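Local coordinates for protein probable amino acid aminotransferase (Mycobacterium tuberculosis, PDB 6Q1S) that is a probable class IV amino acid aminotransferase, modelled here with bound 4'-deoxy-4'-aminopyridoxal-5'-phosphate and 2-oxoglutaric acid, at residues Arg52-Ala57 with Pro63-Pro68; Ala160-Ala165 with Gly185-Val190; Val226-Ala229 with Asp233-Tyr236. All blocks are in the same frame, centred on the assembly; numbering follows the deposited sequence.

Interaction 1 of 3, residues Arg52-Ala57 with Pro63-Pro68; sequences RLTQSA and PEPDLP. With PMP (4'-deoxy-4'-aminopyridoxal-5'-phosphate), chain G.
Pro-65 lays its ring against helix 46-59, bringing CG to 3.5 Å from Thr-54 OG1 while its CD rests 3.7 Å from Ala-57 CB. The small methyl of Ala-57 suits this spot, one turn after Leu-53, because it lets the proline ring come close to the helix. Leu-53 adds a looser touch from CD2 and also packs on strand 31-39.

Thr-54 turns OG1 beside its backbone N, opposite the carbonyl carbon (chi1 -63°). The hydroxyl can thus bond to Leu-50 O, one turn earlier, and still accept from a water that also donates to Pro-65 O. Leu-67 crosses Thr-54 at about a right angle and sets CD1 3.5 Å from the same OG1.

Arg-52 points elsewhere. Its chain leaves opposite the backbone N (chi1 -179°) and bends at chi3 (83°), presenting the guanidinium edge to the phosphate of 4'-deoxy-4'-aminopyridoxal-5'-phosphate. NH2 lies 2.9 Å from PMP O3P, NH1 bonds the same oxygen weakly, and Glu-34 forms a salt bridge with NE. One helix therefore packs against the turn leading into helix 67-84 and supplies an arginine to the phosphate site of a class IV aminotransferase.

Interaction 2 of 3, residues Ala160-Ala165 with Gly185-Val190; sequences AVLRHA and GPRSTV. With PMP (4'-deoxy-4'-aminopyridoxal-5'-phosphate), chain G; AKG (2-oxoglutaric acid), chain H.
An aliphatic methyl lies over a charged group here: Leu-162 CD1 sits 3.3 Å above the guanidinium plane of Arg-187, offset toward its rim. The nearest pair is Leu-162 CD1 and Arg-187 NH1, at 3.4 Å. Leucine suits this place because its branched end serves two neighbours at once. While CD1 meets the arginine, CD2 packs 3.7 Å from CG of Pro-186, whose rigid ring offers an apolar surface to the helix. Val-161 reaches the same ring more loosely and also packs against strand 172-176 and Trp-145 of the second subunit.

Arg-187 starts with CG between its backbone N and carbonyl carbon (chi1 60°), then runs extended from CG to NE. This shape carries the guanidinium past Leu-162 to 2-oxoglutaric acid. NH1 donates to AKG O4 over 2.8 Å, with the oxygen at the guanidinium edge and in its plane; the angle at the hydrogen is 131°, so the bond is distinctly bent. Asp-172 forms a long, weak ion pair with NE.

The backbone of the same residue serves the other ligand: Arg-187 O accepts a hydrogen bond of 2.8 Å from PMP N4A. Ser-188 O and Thr-189 OG1 line PMP nearby, and Asn-158 bonds to Pro-186 O.

Chemically, Arg-187 divides its duties, its carbonyl holding the amino group of PMP and its cation meeting a carboxylate. The apolar cover on one guanidinium face leaves the polar edge for the anion and probably strengthens that attraction by limiting water on the covered side.

Interaction 3 of 3, residues Val226-Ala229 with Asp233-Tyr236; sequences VARA and DCDY
Ala-227 meets the strand first, its CB lying 4.0 Å from SG of Cys-234. A methyl is well suited to this buried face of helix 218-229, since it lets the strand approach closely while still giving the sulfur an apolar neighbour. Cys-234 directs SG into the interface by placing it beside its own backbone N and opposite the carbonyl carbon (chi1 -46°). The sulfur is compact enough to lie between the helix and strand 233-236.

Arg-228 comes next and bridges the gap with a long side chain, extended from CG to NE. Its CG passes 4.1 Å from Cys-234 SG, and NE comes 3.7 Å from Cys-234 CB, so its shaft lies alongside the cysteine. At the far end NH2 donates to Cys-234 O over 3.1 Å. The N-H points almost straight at the oxygen (177°), which lies in the guanidinium plane, yet the donor stands above the carbonyl plane, 78° out of it. Farther along the strand, Tyr-236 CE2 makes a loose contact with NH2, whereas its hydroxyl bonds to Gln-220 and its ring meets Phe-224 edge-to-face.

The carboxylate of Asp-235 makes its salt bridge with Arg-237 and does not contact Arg-228. The chemistry thus pairs an apolar contact between Ala-227 and Cys-234 with a charged donor on a main-chain oxygen, tying helix to strand at the surface by a bond well aligned at the donor but away from the acceptor's lone pairs.

Along the chain the three contacts follow in series, all within the class IV aminotransferase region of the chain, with centres 25 to 27 Å apart. Interactions 1 and 2 lie on opposite sides of the chain's centre and do not touch; their nearest atoms are about 6 Å apart, yet both reach the same 4'-deoxy-4'-aminopyridoxal-5'-phosphate, one at its phosphate and the other at its amino group. Interactions 2 and 3 reach the same mixed sheet, where strand 189-194 pairs with strand 204-207, which in turn pairs with strand 233-236. Interaction 3 closes a beta-alpha-beta unit near the surface. The PMP site is thus assembled from parts of the chain far apart in sequence.

Interaction 1 of 3, residues Arg52-Ala57 with Pro63-Pro68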
loop_
_atom_site.group_PDB
_atom_site.type_symbol
_atom_site.label_atom_id
_atom_site.label_comp_id
_atom_site.label_asym_id
_atom_site.label_seq_id
_atom_site.Cartn_x
_atom_site.Cartn_y
_atom_site.Cartn_z
ATOM N N ARG B 52 -10.913 3.084 16.016
ATOM C CA ARG B 52 -10.554 2.510 14.727
ATOM C C ARG B 52 -9.058 2.233 14.640
ATOM O O ARG B 52 -8.644 1.254 14.007
ATOM C CB ARG B 52 -10.994 3.446 13.604
ATOM C CG ARG B 52 -10.702 2.940 12.208
ATOM C CD ARG B 52 -11.463 3.755 11.186
ATOM N NE ARG B 52 -10.756 4.990 10.864
ATOM C CZ ARG B 52 -11.266 5.969 10.124
ATOM N NH1 ARG B 52 -12.487 5.854 9.624
ATOM N NH2 ARG B 52 -10.553 7.061 9.881
ATOM N N LEU B 53 -8.237 3.082 15.264
ATOM C CA LEU B 53 -6.802 2.822 15.313
ATOM C C LEU B 53 -6.506 1.523 16.049
ATOM O O LEU B 53 -5.616 0.762 15.647
ATOM C CB LEU B 53 -6.079 3.992 15.979
ATOM C CG LEU B 53 -4.556 3.876 16.052
ATOM C CD1 LEU B 53 -3.942 4.089 14.679
ATOM C CD2 LEU B 53 -3.995 4.873 17.052
ATOM N N THR B 54 -7.244 1.249 17.127
ATOM C CA THR B 54 -7.067 -0.012 17.838
ATOM C C THR B 54 -7.450 -1.189 16.953
ATOM O O THR B 54 -6.793 -2.237 16.973
ATOM C CB THR B 54 -7.893 -0.007 19.126
ATOM O OG1 THR B 54 -7.421 1.030 19.996
ATOM C CG2 THR B 54 -7.794 -1.350 19.839
ATOM N N GLN B 55 -8.495 -1.022 16.141
ATOM C CA GLN B 55 -8.933 -2.105 15.270
ATOM C C GLN B 55 -7.960 -2.309 14.116
ATOM O O GLN B 55 -7.651 -3.449 13.751
ATOM C CB GLN B 55 -10.341 -1.818 14.755
ATOM C CG GLN B 55 -11.427 -2.103 15.776
ATOM C CD GLN B 55 -11.556 -3.581 16.068
ATOM O OE1 GLN B 55 -11.193 -4.416 15.240
ATOM N NE2 GLN B 55 -12.069 -3.916 17.246
ATOM N N SER B 56 -7.466 -1.214 13.530
ATOM C CA SER B 56 -6.485 -1.330 12.456
ATOM C C SER B 56 -5.212 -2.003 12.949
ATOM O O SER B 56 -4.574 -2.759 12.209
ATOM C CB SER B 56 -6.169 0.049 11.874
ATOM O OG SER B 56 -7.332 0.668 11.357
ATOM N N ALA B 57 -4.828 -1.741 14.199
ATOM C CA ALA B 57 -3.648 -2.389 14.761
ATOM C C ALA B 57 -3.872 -3.886 14.942
ATOM O O ALA B 57 -2.951 -4.686 14.741
ATOM C CB ALA B 57 -3.269 -1.736 16.089
ATOM N N PRO B 63 1.192 -4.257 17.907
ATOM C CA PRO B 63 0.934 -4.165 19.347
ATOM C C PRO B 63 -0.268 -3.279 19.627
ATOM O O PRO B 63 -0.494 -2.273 18.950
ATOM C CB PRO B 63 2.227 -3.559 19.903
ATOM C CG PRO B 63 3.272 -3.943 18.909
ATOM C CD PRO B 63 2.587 -3.926 17.571
ATOM N N GLU B 64 -1.048 -3.676 20.620
ATOM C CA GLU B 64 -2.273 -2.970 20.952
ATOM C C GLU B 64 -1.942 -1.542 21.364
ATOM O O GLU B 64 -1.128 -1.342 22.280
ATOM C CB GLU B 64 -3.003 -3.706 22.072
ATOM C CG GLU B 64 -4.028 -2.881 22.823
ATOM C CD GLU B 64 -4.585 -3.617 24.025
ATOM O OE1 GLU B 64 -5.118 -2.954 24.940
ATOM O OE2 GLU B 64 -4.486 -4.862 24.056
ATOM N N PRO B 65 -2.511 -0.530 20.709
ATOM C CA PRO B 65 -2.112 0.851 21.005
ATOM C C PRO B 65 -2.475 1.248 22.428
ATOM O O PRO B 65 -3.561 0.944 22.927
ATOM C CB PRO B 65 -2.885 1.677 19.970
ATOM C CG PRO B 65 -3.979 0.794 19.500
ATOM C CD PRO B 65 -3.455 -0.602 19.583
ATOM N N ASP B 66 -1.540 1.934 23.081
ATOM C CA ASP B 66 -1.734 2.446 24.434
ATOM C C ASP B 66 -2.580 3.710 24.349
ATOM O O ASP B 66 -2.066 4.794 24.070
ATOM C CB ASP B 66 -0.386 2.723 25.090
ATOM C CG ASP B 66 -0.473 2.801 26.596
ATOM O OD1 ASP B 66 -0.203 1.781 27.264
ATOM O OD2 ASP B 66 -0.814 3.884 27.115
ATOM N N LEU B 67 -3.885 3.576 24.582
ATOM C CA LEU B 67 -4.776 4.721 24.410
ATOM C C LEU B 67 -4.476 5.873 25.363
ATOM O O LEU B 67 -4.543 7.032 24.915
ATOM C CB LEU B 67 -6.241 4.283 24.543
ATOM C CG LEU B 67 -6.817 3.345 23.481
ATOM C CD1 LEU B 67 -6.079 3.495 22.153
ATOM C CD2 LEU B 67 -6.770 1.911 23.968
ATOM N N PRO B 68 -4.169 5.659 26.649
ATOM C CA PRO B 68 -3.773 6.802 27.489
ATOM C C PRO B 68 -2.531 7.513 26.984
ATOM O O PRO B 68 -2.429 8.739 27.120
ATOM C CB PRO B 68 -3.539 6.164 28.864
ATOM C CG PRO B 68 -4.393 4.953 28.863
ATOM C CD PRO B 68 -4.350 4.436 27.455
HETATM N N1 PMP G . -12.364 5.615 3.132
HETATM C C2 PMP G . -11.019 5.690 2.992
HETATM C C2A PMP G . -10.299 4.715 2.096
HETATM C C3 PMP G . -10.249 6.731 3.718
HETATM O O3 PMP G . -8.897 6.827 3.593
HETATM C C4 PMP G . -11.008 7.662 4.583
HETATM C C4A PMP G . -10.316 8.755 5.362
HETATM N N4A PMP G . -9.655 9.682 4.426
HETATM C C5 PMP G . -12.476 7.474 4.650
HETATM C C6 PMP G . -13.069 6.451 3.914
HETATM C C5A PMP G . -13.320 8.385 5.515
HETATM O O4P PMP G . -13.001 8.168 6.888
HETATM P P PMP G . -13.105 9.369 7.955
HETATM O O1P PMP G . -12.160 10.468 7.531
HETATM O O2P PMP G . -14.526 9.881 7.974
HETATM O O3P PMP G . -12.720 8.854 9.320
HETATM O O HOH W 1 -5.650 -0.250 22.013
#

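Interaction 2 of 3, residues Ala160-Ala165 with Gly185-Val190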
loop_
_atom_site.group_PDB
_atom_site.type_symbol
_atom_site.label_atom_id
_atom_site.label_comp_id
_atom_site.label_asym_id
_atom_site.label_seq_id
_atom_site.Cartn_x
_atom_site.Cartn_y
_atom_site.Cartn_z
ATOM N N ALA B 160 -2.676 7.323 -6.543
ATOM C CA ALA B 160 -2.582 7.172 -7.993
ATOM C C ALA B 160 -3.959 7.228 -8.643
ATOM O O ALA B 160 -4.112 7.777 -9.741
ATOM C CB ALA B 160 -1.875 5.864 -8.340
ATOM N N VAL B 161 -4.972 6.659 -7.984
ATOM C CA VAL B 161 -6.333 6.713 -8.510
ATOM C C VAL B 161 -6.814 8.157 -8.584
ATOM O O VAL B 161 -7.485 8.558 -9.544
ATOM C CB VAL B 161 -7.267 5.840 -7.650
ATOM C CG1 VAL B 161 -8.722 6.201 -7.894
ATOM C CG2 VAL B 161 -7.028 4.366 -7.943
ATOM N N LEU B 162 -6.468 8.965 -7.580
ATOM C CA LEU B 162 -6.859 10.371 -7.596
ATOM C C LEU B 162 -6.127 11.135 -8.694
ATOM O O LEU B 162 -6.709 12.015 -9.337
ATOM C CB LEU B 162 -6.596 11.004 -6.231
ATOM C CG LEU B 162 -7.567 10.614 -5.116
ATOM C CD1 LEU B 162 -7.024 11.039 -3.761
ATOM C CD2 LEU B 162 -8.937 11.224 -5.363
ATOM N N ARG B 163 -4.849 10.818 -8.917
ATOM C CA ARG B 163 -4.111 11.458 -10.002
ATOM C C ARG B 163 -4.656 11.043 -11.361
ATOM O O ARG B 163 -4.659 11.848 -12.300
ATOM C CB ARG B 163 -2.623 11.122 -9.900
ATOM C CG ARG B 163 -1.896 11.844 -8.776
ATOM C CD ARG B 163 -0.389 11.687 -8.912
ATOM N NE ARG B 163 0.005 10.288 -9.047
ATOM C CZ ARG B 163 0.288 9.487 -8.025
ATOM N NH1 ARG B 163 0.230 9.947 -6.783
ATOM N NH2 ARG B 163 0.635 8.226 -8.244
ATOM N N HIS B 164 -5.110 9.794 -11.486
ATOM C CA HIS B 164 -5.713 9.337 -12.734
ATOM C C HIS B 164 -6.962 10.142 -13.066
ATOM O O HIS B 164 -7.170 10.532 -14.220
ATOM C CB HIS B 164 -6.035 7.844 -12.634
ATOM C CG HIS B 164 -6.877 7.321 -13.757
ATOM N ND1 HIS B 164 -8.248 7.218 -13.671
ATOM C CD2 HIS B 164 -6.543 6.862 -14.987
ATOM C CE1 HIS B 164 -8.725 6.723 -14.799
ATOM N NE2 HIS B 164 -7.711 6.500 -15.615
ATOM N N ALA B 165 -7.803 10.408 -12.063
ATOM C CA ALA B 165 -9.009 11.195 -12.298
ATOM C C ALA B 165 -8.692 12.667 -12.509
ATOM O O ALA B 165 -9.447 13.370 -13.189
ATOM C CB ALA B 165 -9.978 11.031 -11.131
ATOM N N GLY B 185 -14.852 6.039 -1.509
ATOM C CA GLY B 185 -13.865 6.832 -2.199
ATOM C C GLY B 185 -12.463 6.438 -1.779
ATOM O O GLY B 185 -12.262 5.789 -0.749
ATOM N N PRO B 186 -11.459 6.835 -2.566
ATOM C CA PRO B 186 -10.066 6.567 -2.168
ATOM C C PRO B 186 -9.647 7.296 -0.902
ATOM O O PRO B 186 -8.607 6.954 -0.323
ATOM C CB PRO B 186 -9.255 7.040 -3.381
ATOM C CG PRO B 186 -10.152 8.018 -4.076
ATOM C CD PRO B 186 -11.543 7.498 -3.878
ATOM N N ARG B 187 -10.422 8.293 -0.458
ATOM C CA ARG B 187 -10.095 9.006 0.772
ATOM C C ARG B 187 -11.348 9.504 1.489
ATOM O O ARG B 187 -11.249 10.434 2.299
ATOM C CB ARG B 187 -9.160 10.187 0.473
ATOM C CG ARG B 187 -9.741 11.212 -0.490
ATOM C CD ARG B 187 -8.756 12.337 -0.754
ATOM N NE ARG B 187 -9.196 13.225 -1.827
ATOM C CZ ARG B 187 -8.387 14.039 -2.500
ATOM N NH1 ARG B 187 -7.094 14.082 -2.208
ATOM N NH2 ARG B 187 -8.872 14.811 -3.463
ATOM N N SER B 188 -12.513 8.914 1.230
ATOM C CA SER B 188 -13.754 9.432 1.787
ATOM C C SER B 188 -14.810 8.338 1.792
ATOM O O SER B 188 -14.635 7.266 1.205
ATOM C CB SER B 188 -14.244 10.647 0.994
ATOM O OG SER B 188 -14.157 10.403 -0.400
ATOM N N THR B 189 -15.917 8.630 2.469
ATOM C CA THR B 189 -17.065 7.742 2.574
ATOM C C THR B 189 -18.206 8.293 1.732
ATOM O O THR B 189 -18.475 9.498 1.747
ATOM C CB THR B 189 -17.512 7.592 4.033
ATOM O OG1 THR B 189 -16.443 7.030 4.807
ATOM C CG2 THR B 189 -18.736 6.696 4.138
ATOM N N VAL B 190 -18.873 7.409 0.996
ATOM C CA VAL B 190 -19.962 7.800 0.108
ATOM C C VAL B 190 -21.266 7.802 0.896
ATOM O O VAL B 190 -21.673 6.774 1.447
ATOM C CB VAL B 190 -20.056 6.863 -1.104
ATOM C CG1 VAL B 190 -21.243 7.246 -1.974
ATOM C CG2 VAL B 190 -18.769 6.914 -1.909
HETATM N N1 PMP G . -12.364 5.615 3.132
HETATM C C2 PMP G . -11.019 5.690 2.992
HETATM C C2A PMP G . -10.299 4.715 2.096
HETATM C C3 PMP G . -10.249 6.731 3.718
HETATM O O3 PMP G . -8.897 6.827 3.593
HETATM C C4 PMP G . -11.008 7.662 4.583
HETATM C C4A PMP G . -10.316 8.755 5.362
HETATM N N4A PMP G . -9.655 9.682 4.426
HETATM C C5 PMP G . -12.476 7.474 4.650
HETATM C C6 PMP G . -13.069 6.451 3.914
HETATM C C5A PMP G . -13.320 8.385 5.515
HETATM O O4P PMP G . -13.001 8.168 6.888
HETATM P P PMP G . -13.105 9.369 7.955
HETATM O O1P PMP G . -12.160 10.468 7.531
HETATM O O2P PMP G . -14.526 9.881 7.974
HETATM O O3P PMP G . -12.720 8.854 9.320
HETATM C C1 AKG H . -8.305 14.181 2.877
HETATM O O1 AKG H . -8.399 14.643 1.720
HETATM O O2 AKG H . -8.919 14.685 3.843
HETATM C C2 AKG H . -7.455 13.016 3.109
HETATM O O5 AKG H . -7.922 12.015 3.631
HETATM C C3 AKG H . -6.001 13.050 2.697
HETATM C C4 AKG H . -5.869 12.550 1.263
HETATM C C5 AKG H . -4.970 13.471 0.475
HETATM O O3 AKG H . -4.373 14.384 1.088
HETATM O O4 AKG H . -4.861 13.292 -0.757
#

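Interaction 3 of 3, residues Val226-Ala229 with Asp233-Tyr236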
loop_
_atom_site.group_PDB
_atom_site.type_symbol
_atom_site.label_atom_id
_atom_site.label_comp_id
_atom_site.label_asym_id
_atom_site.label_seq_id
_atom_site.Cartn_x
_atom_site.Cartn_y
_atom_site.Cartn_z
ATOM N N VAL B 226 -26.162 12.087 14.720
ATOM C CA VAL B 226 -26.813 13.387 14.831
ATOM C C VAL B 226 -28.052 13.439 13.950
ATOM O O VAL B 226 -29.066 14.040 14.321
ATOM C CB VAL B 226 -25.827 14.521 14.486
ATOM C CG1 VAL B 226 -24.968 14.871 15.700
ATOM C CG2 VAL B 226 -24.993 14.185 13.263
ATOM N N ALA B 227 -27.996 12.804 12.777
ATOM C CA ALA B 227 -29.136 12.836 11.865
ATOM C C ALA B 227 -30.301 12.015 12.405
ATOM O O ALA B 227 -31.464 12.420 12.285
ATOM C CB ALA B 227 -28.716 12.331 10.484
ATOM N N ARG B 228 -30.009 10.862 13.006
ATOM C CA ARG B 228 -31.062 10.034 13.586
ATOM C C ARG B 228 -31.740 10.739 14.754
ATOM O O ARG B 228 -32.958 10.620 14.939
ATOM C CB ARG B 228 -30.477 8.692 14.021
ATOM C CG ARG B 228 -30.375 7.693 12.884
ATOM C CD ARG B 228 -29.723 6.395 13.320
ATOM N NE ARG B 228 -29.567 5.484 12.189
ATOM C CZ ARG B 228 -28.542 4.655 12.030
ATOM N NH1 ARG B 228 -27.569 4.615 12.929
ATOM N NH2 ARG B 228 -28.487 3.864 10.967
ATOM N N ALA B 229 -30.970 11.481 15.552
ATOM C CA ALA B 229 -31.532 12.215 16.677
ATOM C C ALA B 229 -32.356 13.417 16.241
ATOM O O ALA B 229 -33.081 13.979 17.069
ATOM C CB ALA B 229 -30.420 12.666 17.622
ATOM N N ASP B 233 -33.846 9.254 8.816
ATOM C CA ASP B 233 -33.693 7.808 8.784
ATOM C C ASP B 233 -32.432 7.457 8.006
ATOM O O ASP B 233 -32.225 7.945 6.890
ATOM C CB ASP B 233 -34.913 7.140 8.149
ATOM C CG ASP B 233 -36.191 7.399 8.924
ATOM O OD1 ASP B 233 -37.190 7.821 8.303
ATOM O OD2 ASP B 233 -36.190 7.209 10.158
ATOM N N CYS B 234 -31.587 6.625 8.606
ATOM C CA CYS B 234 -30.334 6.208 7.998
ATOM C C CYS B 234 -30.242 4.690 8.013
ATOM O O CYS B 234 -30.757 4.032 8.921
ATOM C CB CYS B 234 -29.139 6.829 8.727
ATOM S SG CYS B 234 -29.339 8.597 9.060
ATOM N N ASP B 235 -29.580 4.137 7.001
ATOM C CA ASP B 235 -29.493 2.690 6.871
ATOM C C ASP B 235 -28.323 2.338 5.965
ATOM O O ASP B 235 -27.799 3.185 5.236
ATOM C CB ASP B 235 -30.804 2.106 6.325
ATOM C CG ASP B 235 -30.896 0.602 6.502
ATOM O OD1 ASP B 235 -30.616 -0.135 5.530
ATOM O OD2 ASP B 235 -31.228 0.158 7.620
ATOM N N TYR B 236 -27.911 1.076 6.033
ATOM C CA TYR B 236 -26.812 0.551 5.234
ATOM C C TYR B 236 -27.414 -0.328 4.149
ATOM O O TYR B 236 -28.026 -1.358 4.450
ATOM C CB TYR B 236 -25.823 -0.235 6.096
ATOM C CG TYR B 236 -25.165 0.595 7.176
ATOM C CD1 TYR B 236 -23.889 1.108 6.999
ATOM C CD2 TYR B 236 -25.830 0.887 8.360
ATOM C CE1 TYR B 236 -23.286 1.873 7.975
ATOM C CE2 TYR B 236 -25.233 1.650 9.343
ATOM C CZ TYR B 236 -23.961 2.143 9.145
ATOM O OH TYR B 236 -23.359 2.907 10.120
#